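Local coordinates for protein cephalosporin acylase (Bacillus halodurans, PDB 2NLZ) that is of unknown function but is probably an N-terminal-nucleophile amidohydrolase related to gamma-glutamyltranspeptidases and cephalosporin acylases, at residues K22-T28 with Y360-G366; L75-K79 with G368-S372; P181-F186 with F381-V386. The protein carries 1 engineered substitution. All blocks are in the same frame, centred on the assembly; numbering follows the deposited sequence.

How the interactions relate
Three contacts between residues far apart in the chain show how chemistry follows place in a fold. Interactions 1 and 2 belong to the same beta-sheet region: strands 359-365 and 370-376 are sequence neighbours paired with each other, and each takes a more distant strand on its other side, 24-28 and 71-78 respectively. The two contacts, centres 10 Å apart, meet directly through Thr-363 O and Val-371 N, and are made chiefly of backbone hydrogen bonds. Interaction 3 lies about 31 and 34 Å from them, centre to centre; there a helix meets a loop mainly through aromatic and apolar side chains, with no hydrogen bond across. All three are mainly buried.

Interaction 1: K22-T28 with Y360-G366; sequences KNGMVAT and YLATADG
Ala-27 and Ala-362 face each other as an antiparallel hydrogen-bonded pair and, like Met-25, are among the residues most covered by the contact. Ala-27 N reaches Ala-362 O at 2.8 Å, and Ala-362 N returns the bond to Ala-27 O. At the next hydrogen-bonded pair, two residues back along strand 24-28, Met-25 N bonds to Ala-364 O at 2.8 Å and Ala-364 N to Met-25 O at 3.0 Å. Strands 24-28 and 359-365, bordered by 535-538 and 370-376, pair in a way consistent with the αββα sandwich of N-terminal-nucleophile hydrolases: helices 31-42 and 47-61 lie on the face of Val-26 and Thr-363, strand 512-517 against the other. The small methyls of Ala-27, Ala-362 and Ala-364 share that second face with Met-25, whose end leads away from the partner strand and whose side chain touches Ile-515. On the helix-covered face Val-26 CG2 lies alongside Thr-363 CG2 at 3.7 Å, and Thr-363 OG1 is bonded to Ala-47 O. With OG1 anti to the backbone N (chi1 -169°), Thr-28 sends its hydroxyl to Tyr-360 O, 3.0 Å away. A valine in place of Thr-28 would probably leave that carbonyl without its hydroxyl donor.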
ATOM      1  N   LYS D  22       2.004 -34.097   6.929  1.00 38.07           N
ATOM      2  CA  LYS D  22       1.190 -35.168   7.468  1.00 38.44           C
ATOM      3  C   LYS D  22       1.901 -35.856   8.614  1.00 38.99           C
ATOM      4  O   LYS D  22       1.321 -36.045   9.679  1.00 39.84           O
ATOM      5  CB  LYS D  22       0.839 -36.186   6.381  1.00 39.64           C
ATOM      6  CG  LYS D  22      -0.441 -35.876   5.625  1.00 52.77           C
ATOM      7  CD  LYS D  22      -1.690 -36.070   6.488  1.00 67.57           C
ATOM      8  CE  LYS D  22      -1.970 -37.544   6.796  1.00 67.88           C
ATOM      9  NZ  LYS D  22      -2.441 -38.295   5.602  1.00 64.25           N
ATOM     10  N   ASN D  23       3.160 -36.221   8.397  1.00 37.82           N
ATOM     11  CA  ASN D  23       3.880 -37.054   9.355  1.00 45.34           C
ATOM     12  C   ASN D  23       4.657 -36.286  10.420  1.00 41.10           C
ATOM     13  O   ASN D  23       5.069 -36.862  11.428  1.00 46.16           O
ATOM     14  CB  ASN D  23       4.787 -38.051   8.629  1.00 49.53           C
ATOM     15  CG  ASN D  23       4.007 -39.167   7.953  1.00 53.46           C
ATOM     16  OD1 ASN D  23       4.452 -39.742   6.961  1.00 61.12           O
ATOM     17  ND2 ASN D  23       2.834 -39.478   8.494  1.00 52.54           N
ATOM     18  N   GLY D  24       4.843 -34.987  10.203  1.00 34.11           N
ATOM     19  CA  GLY D  24       5.569 -34.177  11.168  1.00 33.20           C
ATOM     20  C   GLY D  24       5.778 -32.747  10.740  1.00 32.57           C
ATOM     21  O   GLY D  24       5.932 -32.457   9.556  1.00 32.48           O
ATOM     22  N   MET D  25       5.778 -31.855  11.726  1.00 27.79           N
ATOM     23  CA  MET D  25       5.954 -30.433  11.484  1.00 21.38           C
ATOM     24  C   MET D  25       6.583 -29.751  12.687  1.00 25.39           C
ATOM     25  O   MET D  25       6.206 -30.007  13.834  1.00 29.89           O
ATOM     26  CB  MET D  25       4.613 -29.777  11.159  1.00 25.51           C
ATOM     27  CG  MET D  25       4.727 -28.332  10.683  1.00 23.26           C
ATOM     28  SD  MET D  25       3.137 -27.637  10.205  1.00 23.30           S
ATOM     29  CE  MET D  25       2.966 -28.280   8.553  1.00  6.99           C
ATOM     30  N   VAL D  26       7.561 -28.895  12.414  1.00 24.00           N
ATOM     31  CA  VAL D  26       8.200 -28.114  13.455  1.00 20.86           C
ATOM     32  C   VAL D  26       8.157 -26.659  13.029  1.00 27.18           C
ATOM     33  O   VAL D  26       8.452 -26.342  11.872  1.00 25.87           O
ATOM     34  CB  VAL D  26       9.653 -28.566  13.690  1.00 18.68           C
ATOM     35  CG1 VAL D  26      10.311 -27.719  14.747  1.00 19.97           C
ATOM     36  CG2 VAL D  26       9.675 -29.999  14.115  1.00 22.14           C
ATOM     37  N   ALA D  27       7.760 -25.792  13.958  1.00 25.64           N
ATOM     38  CA  ALA D  27       7.642 -24.374  13.698  1.00 20.11           C
ATOM     39  C   ALA D  27       8.267 -23.576  14.839  1.00 25.19           C
ATOM     40  O   ALA D  27       7.804 -23.618  15.987  1.00 22.39           O
ATOM     41  CB  ALA D  27       6.187 -23.986  13.486  1.00  6.05           C
ATOM     42  N   THR D  28       9.332 -22.858  14.512  1.00 19.54           N
ATOM     43  CA  THR D  28      10.053 -22.076  15.502  1.00 19.47           C
ATOM     44  C   THR D  28      10.836 -20.909  14.881  1.00 22.58           C
ATOM     45  O   THR D  28      10.895 -20.755  13.652  1.00 25.97           O
ATOM     46  CB  THR D  28      10.997 -22.962  16.350  1.00 22.01           C
ATOM     47  OG1 THR D  28      11.498 -22.204  17.463  1.00 20.54           O
ATOM     48  CG2 THR D  28      12.152 -23.503  15.488  1.00 19.70           C
ATOM     49  N   TYR D 360       9.455 -19.304  21.308  1.00 21.80           N
ATOM     50  CA  TYR D 360       8.286 -20.159  21.148  1.00 14.49           C
ATOM     51  C   TYR D 360       8.493 -21.157  20.017  1.00 17.11           C
ATOM     52  O   TYR D 360       9.266 -20.920  19.085  1.00 26.42           O
ATOM     53  CB  TYR D 360       6.970 -19.366  20.983  1.00  9.30           C
ATOM     54  CG  TYR D 360       5.794 -20.299  20.825  1.00 18.20           C
ATOM     55  CD1 TYR D 360       5.325 -21.023  21.909  1.00 13.27           C
ATOM     56  CD2 TYR D 360       5.200 -20.514  19.585  1.00 20.19           C
ATOM     57  CE1 TYR D 360       4.283 -21.928  21.775  1.00 23.94           C
ATOM     58  CE2 TYR D 360       4.156 -21.414  19.439  1.00 20.57           C
ATOM     59  CZ  TYR D 360       3.703 -22.118  20.543  1.00 25.72           C
ATOM     60  OH  TYR D 360       2.671 -23.017  20.427  1.00 13.77           O
ATOM     61  N   LEU D 361       7.782 -22.272  20.111  1.00 18.93           N
ATOM     62  CA  LEU D 361       8.086 -23.468  19.360  1.00 17.98           C
ATOM     63  C   LEU D 361       6.794 -24.272  19.280  1.00 22.95           C
ATOM     64  O   LEU D 361       6.034 -24.334  20.261  1.00 19.91           O
ATOM     65  CB  LEU D 361       9.160 -24.222  20.147  1.00 16.02           C
ATOM     66  CG  LEU D 361       9.722 -25.618  19.968  1.00 29.28           C
ATOM     67  CD1 LEU D 361      10.781 -25.724  21.023  1.00 29.50           C
ATOM     68  CD2 LEU D 361       8.680 -26.711  20.151  1.00 24.02           C
ATOM     69  N   ALA D 362       6.531 -24.881  18.126  1.00 16.54           N
ATOM     70  CA  ALA D 362       5.389 -25.774  18.015  1.00 17.36           C
ATOM     71  C   ALA D 362       5.733 -26.975  17.174  1.00 25.48           C
ATOM     72  O   ALA D 362       6.349 -26.848  16.115  1.00 27.21           O
ATOM     73  CB  ALA D 362       4.188 -25.056  17.442  1.00 11.89           C
ATOM     74  N   THR D 363       5.340 -28.149  17.664  1.00 25.37           N
ATOM     75  CA  THR D 363       5.582 -29.405  16.968  1.00 24.94           C
ATOM     76  C   THR D 363       4.332 -30.291  16.917  1.00 30.03           C
ATOM     77  O   THR D 363       3.491 -30.282  17.827  1.00 31.23           O
ATOM     78  CB  THR D 363       6.688 -30.199  17.644  1.00 20.11           C
ATOM     79  OG1 THR D 363       6.425 -30.240  19.046  1.00 39.31           O
ATOM     80  CG2 THR D 363       8.047 -29.550  17.428  1.00 39.66           C
ATOM     81  N   ALA D 364       4.224 -31.054  15.837  1.00 28.74           N
ATOM     82  CA  ALA D 364       3.160 -32.039  15.679  1.00 30.34           C
ATOM     83  C   ALA D 364       3.670 -33.217  14.838  1.00 33.17           C
ATOM     84  O   ALA D 364       4.564 -33.047  13.990  1.00 29.69           O
ATOM     85  CB  ALA D 364       1.943 -31.408  15.035  1.00 27.71           C
ATOM     86  N   ASP D 365       3.115 -34.403  15.077  1.00 29.57           N
ATOM     87  CA  ASP D 365       3.476 -35.581  14.283  1.00 31.55           C
ATOM     88  C   ASP D 365       2.287 -36.294  13.645  1.00 34.80           C
ATOM     89  O   ASP D 365       1.137 -35.865  13.792  1.00 34.39           O
ATOM     90  CB  ASP D 365       4.345 -36.560  15.094  1.00 33.30           C
ATOM     91  CG  ASP D 365       3.629 -37.142  16.315  1.00 39.87           C
ATOM     92  OD1 ASP D 365       2.388 -37.273  16.297  1.00 34.18           O
ATOM     93  OD2 ASP D 365       4.324 -37.498  17.293  1.00 29.64           O
ATOM     94  N   GLY D 366       2.583 -37.386  12.943  1.00 39.88           N
ATOM     95  CA  GLY D 366       1.565 -38.189  12.272  1.00 48.01           C
ATOM     96  C   GLY D 366       0.670 -38.983  13.199  1.00 47.71           C
ATOM     97  O   GLY D 366      -0.478 -39.239  12.868  1.00 48.52           O
TER

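Interaction 2: L75-K79 with G368-S372; sequences LVWTK and GNMVS
Backbone hydrogen bonds join Leu-75 to Ser-372 and Trp-77 to Met-370, the two hydrogen-bonded pairs of an antiparallel match between strands 71-78 and 370-376. Leu-75 N gives to Ser-372 O at 2.9 Å and Ser-372 N to Leu-75 O at 2.8 Å; Trp-77 N and Met-370 O approach to 2.7 Å, and Met-370 N answers to Trp-77 O. Between them, Val-76 and Val-371 form the non-hydrogen-bonded pair.

Apolar contacts follow the alternation of the strands. Val-76 CB and Val-371 CB stand 4.2 Å apart on the face covered by helix 47-61, whereas Trp-77 CB and Met-370 CB meet on the other, where Pro-432 of strand 431-438 touches both side chains. Helix on one side and strand on the other are consistent with the layered αββα architecture of the family. Trp-77 holds CG anti to its own amide nitrogen (chi1 -178°), which places the ring edge, at CD1, against Gly-368 O, 3.3 Å away and in the ring plane.

The polar side-chain contact comes at the end of the pairing. Thr-78 OG1 bonds to Asn-369 OD1 at 2.9 Å, with the hydroxyl oxygen standing above the amide carbonyl plane, 51° out of it. Ser-372 OG turns elsewhere, to Tyr-360 OH and Gly-424 O. The chemistry implies that the main chain sets the register, while the threonine-asparagine bond extends the grip past the last backbone pair.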
ATOM      1  N   LEU D  75       2.274 -27.225  26.801  1.00 18.75           N
ATOM      2  CA  LEU D  75       1.005 -27.905  26.648  1.00 18.93           C
ATOM      3  C   LEU D  75       1.228 -28.996  25.619  1.00 30.46           C
ATOM      4  O   LEU D  75       1.512 -28.712  24.453  1.00 30.52           O
ATOM      5  CB  LEU D  75      -0.112 -26.954  26.215  1.00 14.06           C
ATOM      6  CG  LEU D  75      -0.842 -26.187  27.328  1.00 26.29           C
ATOM      7  CD1 LEU D  75      -1.903 -25.253  26.780  1.00 28.95           C
ATOM      8  CD2 LEU D  75      -1.462 -27.162  28.309  1.00 33.00           C
ATOM      9  N   VAL D  76       1.137 -30.246  26.057  1.00 29.52           N
ATOM     10  CA  VAL D  76       1.389 -31.374  25.163  1.00 30.40           C
ATOM     11  C   VAL D  76       0.143 -32.244  25.002  1.00 24.17           C
ATOM     12  O   VAL D  76      -0.477 -32.656  25.984  1.00 26.28           O
ATOM     13  CB  VAL D  76       2.661 -32.189  25.590  1.00 28.84           C
ATOM     14  CG1 VAL D  76       2.756 -32.288  27.091  1.00 37.82           C
ATOM     15  CG2 VAL D  76       2.660 -33.567  24.979  1.00 21.04           C
ATOM     16  N   TRP D  77      -0.241 -32.470  23.752  1.00 24.89           N
ATOM     17  CA  TRP D  77      -1.362 -33.354  23.450  1.00 30.51           C
ATOM     18  C   TRP D  77      -0.841 -34.685  22.986  1.00 34.41           C
ATOM     19  O   TRP D  77      -0.184 -34.778  21.952  1.00 31.70           O
ATOM     20  CB  TRP D  77      -2.254 -32.784  22.355  1.00 26.88           C
ATOM     21  CG  TRP D  77      -3.457 -33.640  22.044  1.00 29.57           C
ATOM     22  CD1 TRP D  77      -3.517 -34.719  21.194  1.00 28.66           C
ATOM     23  CD2 TRP D  77      -4.786 -33.465  22.558  1.00 35.10           C
ATOM     24  NE1 TRP D  77      -4.802 -35.220  21.154  1.00 26.18           N
ATOM     25  CE2 TRP D  77      -5.596 -34.467  21.980  1.00 30.09           C
ATOM     26  CE3 TRP D  77      -5.372 -32.551  23.449  1.00 35.53           C
ATOM     27  CZ2 TRP D  77      -6.951 -34.580  22.269  1.00 33.82           C
ATOM     28  CZ3 TRP D  77      -6.714 -32.672  23.738  1.00 32.70           C
ATOM     29  CH2 TRP D  77      -7.488 -33.677  23.153  1.00 34.75           C
ATOM     30  N   THR D  78      -1.162 -35.717  23.752  1.00 43.29           N
ATOM     31  CA  THR D  78      -0.725 -37.062  23.445  1.00 46.74           C
ATOM     32  C   THR D  78      -1.719 -38.037  24.053  1.00 50.95           C
ATOM     33  O   THR D  78      -2.204 -37.813  25.175  1.00 47.16           O
ATOM     34  CB  THR D  78       0.721 -37.311  23.952  1.00 42.51           C
ATOM     35  OG1 THR D  78       1.120 -38.649  23.647  1.00 46.85           O
ATOM     36  CG2 THR D  78       0.835 -37.059  25.449  1.00 45.61           C
ATOM     37  N   LYS D  79      -2.011 -39.106  23.302  1.00 59.54           N
ATOM     38  CA  LYS D  79      -3.006 -40.140  23.665  1.00 66.29           C
ATOM     39  C   LYS D  79      -4.371 -39.527  23.979  1.00 61.75           C
ATOM     40  O   LYS D  79      -4.956 -39.814  25.029  1.00 60.19           O
ATOM     41  CB  LYS D  79      -2.562 -41.020  24.861  1.00 73.23           C
ATOM     42  CG  LYS D  79      -1.059 -41.073  25.200  1.00 89.55           C
ATOM     43  CD  LYS D  79      -0.316 -42.203  24.497  1.00104.58           C
ATOM     44  CE  LYS D  79       1.136 -42.253  24.968  1.00110.70           C
ATOM     45  NZ  LYS D  79       1.893 -43.380  24.359  1.00115.75           N
ATOM     46  N   GLY D 368      -0.728 -38.133  15.922  1.00 51.13           N
ATOM     47  CA  GLY D 368      -1.650 -37.297  16.692  1.00 51.69           C
ATOM     48  C   GLY D 368      -1.075 -36.648  17.936  1.00 47.41           C
ATOM     49  O   GLY D 368      -1.827 -36.165  18.779  1.00 48.69           O
ATOM     50  N   ASN D 369       0.250 -36.641  18.060  1.00 38.44           N
ATOM     51  CA  ASN D 369       0.910 -35.895  19.130  1.00 32.26           C
ATOM     52  C   ASN D 369       1.247 -34.467  18.699  1.00 33.14           C
ATOM     53  O   ASN D 369       1.626 -34.232  17.546  1.00 29.92           O
ATOM     54  CB  ASN D 369       2.149 -36.621  19.621  1.00 29.40           C
ATOM     55  CG  ASN D 369       1.859 -38.047  20.009  1.00 36.98           C
ATOM     56  OD1 ASN D 369       0.966 -38.315  20.809  1.00 46.86           O
ATOM     57  ND2 ASN D 369       2.612 -38.978  19.436  1.00 43.86           N
ATOM     58  N   MET D 370       1.066 -33.521  19.624  1.00 23.59           N
ATOM     59  CA  MET D 370       1.232 -32.092  19.350  1.00 26.00           C
ATOM     60  C   MET D 370       1.737 -31.384  20.597  1.00 29.97           C
ATOM     61  O   MET D 370       1.280 -31.698  21.713  1.00 27.01           O
ATOM     62  CB  MET D 370      -0.100 -31.459  18.922  1.00 17.39           C
ATOM     63  CG  MET D 370      -0.681 -32.051  17.648  1.00 27.70           C
ATOM     64  SD  MET D 370      -1.638 -30.928  16.631  1.00 32.82           S
ATOM     65  CE  MET D 370      -3.201 -31.049  17.466  1.00 25.66           C
ATOM     66  N   VAL D 371       2.674 -30.444  20.433  1.00 20.33           N
ATOM     67  CA  VAL D 371       3.147 -29.673  21.590  1.00 24.32           C
ATOM     68  C   VAL D 371       3.327 -28.175  21.361  1.00 21.83           C
ATOM     69  O   VAL D 371       3.833 -27.738  20.331  1.00 31.30           O
ATOM     70  CB  VAL D 371       4.391 -30.320  22.311  1.00 30.93           C
ATOM     71  CG1 VAL D 371       5.142 -31.258  21.394  1.00 28.50           C
ATOM     72  CG2 VAL D 371       5.325 -29.260  22.940  1.00 18.19           C
ATOM     73  N   SER D 372       2.865 -27.411  22.344  1.00 22.89           N
ATOM     74  CA  SER D 372       3.140 -25.993  22.484  1.00 16.37           C
ATOM     75  C   SER D 372       4.221 -25.844  23.552  1.00 19.05           C
ATOM     76  O   SER D 372       3.980 -26.149  24.714  1.00 24.87           O
ATOM     77  CB  SER D 372       1.868 -25.292  22.952  1.00 16.78           C
ATOM     78  OG  SER D 372       1.985 -23.881  22.949  1.00 27.04           O
TER

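Interaction 3: P181-F186 with F381-V386; sequences PWFDTF and FGSGVV
An aromatic cluster of Trp-182, Phe-186 and Phe-381 joins helix 180-186 to the loop between strands 370-376 and 386-387. The indole turns an edge to the face of Phe-381, in a T-shaped stack with planes at 79°; Trp-182 CZ2 sits over the centre of that ring, and NE1 comes 3.3 Å from Phe-381 CD1. Phe-381 in turn directs its own edge at Phe-186 in a tilted edge-to-face contact, planes at 54°, its CE1 lying over the middle of the Phe-186 ring and 3.6 Å from Phe-186 CG. Thr-185 CG2 covers the opposite face, so the Phe-186 ring is clasped between a methyl and an aromatic edge. The loop is thus held against side chains one helical turn apart, Trp-182 and Phe-186, and helix 157-173 touches Phe-381 as well, Trp-163 adding another edge-to-face partner. At the far end of the loop segment Val-386 fits against the helix. With CG1 anti to the backbone N (chi1 177°), CG2 swings over to Trp-182 CD1 at 3.6 Å and Phe-186 CE2 at 3.8 Å, while CG1 approaches Thr-185 OG1. That hydroxyl is bonded to Pro-181 O at 2.8 Å, and Thr-185 N reaches the same oxygen from the other face of its carbonyl plane.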
ATOM      1  N   PRO D 181      32.021 -13.836  33.112  1.00 46.86           N
ATOM      2  CA  PRO D 181      31.827 -15.030  32.294  1.00 47.05           C
ATOM      3  C   PRO D 181      30.853 -14.838  31.134  1.00 46.59           C
ATOM      4  O   PRO D 181      30.966 -15.539  30.130  1.00 49.24           O
ATOM      5  CB  PRO D 181      31.277 -16.051  33.292  1.00 49.50           C
ATOM      6  CG  PRO D 181      31.726 -15.572  34.609  1.00 49.78           C
ATOM      7  CD  PRO D 181      31.613 -14.094  34.504  1.00 45.24           C
ATOM      8  N   TRP D 182      29.923 -13.894  31.274  1.00 42.87           N
ATOM      9  CA  TRP D 182      29.035 -13.510  30.177  1.00 36.78           C
ATOM     10  C   TRP D 182      29.820 -12.943  29.001  1.00 39.80           C
ATOM     11  O   TRP D 182      29.566 -13.295  27.848  1.00 43.29           O
ATOM     12  CB  TRP D 182      27.998 -12.485  30.643  1.00 34.09           C
ATOM     13  CG  TRP D 182      26.930 -12.203  29.617  1.00 39.13           C
ATOM     14  CD1 TRP D 182      25.690 -12.769  29.555  1.00 39.91           C
ATOM     15  CD2 TRP D 182      27.007 -11.288  28.509  1.00 37.63           C
ATOM     16  NE1 TRP D 182      24.991 -12.269  28.482  1.00 34.72           N
ATOM     17  CE2 TRP D 182      25.775 -11.362  27.822  1.00 37.76           C
ATOM     18  CE3 TRP D 182      27.994 -10.413  28.032  1.00 33.01           C
ATOM     19  CZ2 TRP D 182      25.506 -10.597  26.687  1.00 35.89           C
ATOM     20  CZ3 TRP D 182      27.725  -9.658  26.903  1.00 31.27           C
ATOM     21  CH2 TRP D 182      26.493  -9.755  26.243  1.00 32.95           C
ATOM     22  N   PHE D 183      30.754 -12.046  29.292  1.00 35.55           N
ATOM     23  CA  PHE D 183      31.618 -11.498  28.261  1.00 37.51           C
ATOM     24  C   PHE D 183      32.551 -12.561  27.687  1.00 44.22           C
ATOM     25  O   PHE D 183      32.874 -12.522  26.509  1.00 46.88           O
ATOM     26  CB  PHE D 183      32.431 -10.315  28.798  1.00 46.84           C
ATOM     27  CG  PHE D 183      31.605  -9.091  29.089  1.00 46.89           C
ATOM     28  CD1 PHE D 183      31.243  -8.223  28.068  1.00 53.53           C
ATOM     29  CD2 PHE D 183      31.195  -8.804  30.382  1.00 51.42           C
ATOM     30  CE1 PHE D 183      30.478  -7.099  28.333  1.00 59.38           C
ATOM     31  CE2 PHE D 183      30.434  -7.679  30.657  1.00 55.30           C
ATOM     32  CZ  PHE D 183      30.075  -6.826  29.629  1.00 57.62           C
ATOM     33  N   ASP D 184      32.984 -13.509  28.515  1.00 44.08           N
ATOM     34  CA  ASP D 184      33.867 -14.575  28.046  1.00 49.37           C
ATOM     35  C   ASP D 184      33.130 -15.546  27.118  1.00 51.59           C
ATOM     36  O   ASP D 184      33.701 -16.017  26.130  1.00 49.59           O
ATOM     37  CB  ASP D 184      34.486 -15.329  29.227  1.00 50.95           C
ATOM     38  CG  ASP D 184      35.469 -14.482  30.011  1.00 57.14           C
ATOM     39  OD1 ASP D 184      35.978 -13.474  29.472  1.00 56.98           O
ATOM     40  OD2 ASP D 184      35.735 -14.836  31.175  1.00 59.74           O
ATOM     41  N   THR D 185      31.863 -15.812  27.443  1.00 49.87           N
ATOM     42  CA  THR D 185      31.013 -16.742  26.707  1.00 42.37           C
ATOM     43  C   THR D 185      30.359 -16.130  25.462  1.00 44.82           C
ATOM     44  O   THR D 185      30.407 -16.720  24.388  1.00 46.11           O
ATOM     45  CB  THR D 185      29.900 -17.284  27.618  1.00 41.64           C
ATOM     46  OG1 THR D 185      30.489 -17.888  28.770  1.00 32.63           O
ATOM     47  CG2 THR D 185      29.020 -18.301  26.893  1.00 47.41           C
ATOM     48  N   PHE D 186      29.748 -14.957  25.613  1.00 41.45           N
ATOM     49  CA  PHE D 186      28.922 -14.382  24.546  1.00 37.01           C
ATOM     50  C   PHE D 186      29.585 -13.255  23.762  1.00 40.48           C
ATOM     51  O   PHE D 186      29.078 -12.841  22.715  1.00 40.20           O
ATOM     52  CB  PHE D 186      27.581 -13.912  25.105  1.00 28.05           C
ATOM     53  CG  PHE D 186      26.770 -15.005  25.705  1.00 30.76           C
ATOM     54  CD1 PHE D 186      26.350 -16.070  24.929  1.00 21.44           C
ATOM     55  CD2 PHE D 186      26.432 -14.978  27.043  1.00 28.74           C
ATOM     56  CE1 PHE D 186      25.596 -17.084  25.474  1.00 29.29           C
ATOM     57  CE2 PHE D 186      25.682 -15.993  27.605  1.00 31.40           C
ATOM     58  CZ  PHE D 186      25.264 -17.048  26.820  1.00 31.90           C
ATOM     59  N   PHE D 381      19.113 -11.991  27.604  1.00 41.80           N
ATOM     60  CA  PHE D 381      20.108 -12.935  28.102  1.00 37.96           C
ATOM     61  C   PHE D 381      19.810 -13.347  29.545  1.00 39.35           C
ATOM     62  O   PHE D 381      20.292 -14.373  30.022  1.00 40.06           O
ATOM     63  CB  PHE D 381      21.508 -12.325  28.000  1.00 36.08           C
ATOM     64  CG  PHE D 381      22.145 -12.474  26.647  1.00 38.52           C
ATOM     65  CD1 PHE D 381      22.844 -13.635  26.312  1.00 43.40           C
ATOM     66  CD2 PHE D 381      22.069 -11.455  25.716  1.00 34.43           C
ATOM     67  CE1 PHE D 381      23.448 -13.782  25.068  1.00 40.40           C
ATOM     68  CE2 PHE D 381      22.668 -11.594  24.468  1.00 37.36           C
ATOM     69  CZ  PHE D 381      23.363 -12.760  24.143  1.00 32.80           C
ATOM     70  N   GLY D 382      19.005 -12.544  30.230  1.00 34.49           N
ATOM     71  CA  GLY D 382      18.613 -12.831  31.597  1.00 36.21           C
ATOM     72  C   GLY D 382      19.309 -11.944  32.605  1.00 36.44           C
ATOM     73  O   GLY D 382      19.398 -10.740  32.426  1.00 30.20           O
ATOM     74  N   SER D 383      19.815 -12.556  33.665  1.00 39.26           N
ATOM     75  CA  SER D 383      20.425 -11.821  34.768  1.00 35.67           C
ATOM     76  C   SER D 383      21.829 -11.315  34.471  1.00 33.97           C
ATOM     77  O   SER D 383      22.330 -10.444  35.166  1.00 36.13           O
ATOM     78  CB  SER D 383      20.450 -12.702  36.019  1.00 34.17           C
ATOM     79  OG  SER D 383      21.232 -13.871  35.821  1.00 32.82           O
ATOM     80  N   GLY D 384      22.462 -11.880  33.453  1.00 33.04           N
ATOM     81  CA  GLY D 384      23.862 -11.594  33.161  1.00 34.01           C
ATOM     82  C   GLY D 384      24.822 -12.515  33.890  1.00 38.67           C
ATOM     83  O   GLY D 384      26.022 -12.568  33.577  1.00 34.13           O
ATOM     84  N   VAL D 385      24.294 -13.242  34.867  1.00 35.69           N
ATOM     85  CA  VAL D 385      25.069 -14.245  35.560  1.00 34.59           C
ATOM     86  C   VAL D 385      25.214 -15.454  34.662  1.00 32.49           C
ATOM     87  O   VAL D 385      24.232 -16.104  34.309  1.00 36.86           O
ATOM     88  CB  VAL D 385      24.417 -14.649  36.883  1.00 30.04           C
ATOM     89  CG1 VAL D 385      25.286 -15.666  37.622  1.00 29.02           C
ATOM     90  CG2 VAL D 385      24.208 -13.428  37.737  1.00 32.59           C
ATOM     91  N   VAL D 386      26.444 -15.726  34.259  1.00 29.79           N
ATOM     92  CA  VAL D 386      26.745 -16.951  33.556  1.00 36.00           C
ATOM     93  C   VAL D 386      27.728 -17.715  34.423  1.00 41.16           C
ATOM     94  O   VAL D 386      28.775 -17.178  34.779  1.00 39.01           O
ATOM     95  CB  VAL D 386      27.348 -16.678  32.167  1.00 38.21           C
ATOM     96  CG1 VAL D 386      27.713 -17.984  31.477  1.00 44.04           C
ATOM     97  CG2 VAL D 386      26.373 -15.888  31.305  1.00 34.67           C
TER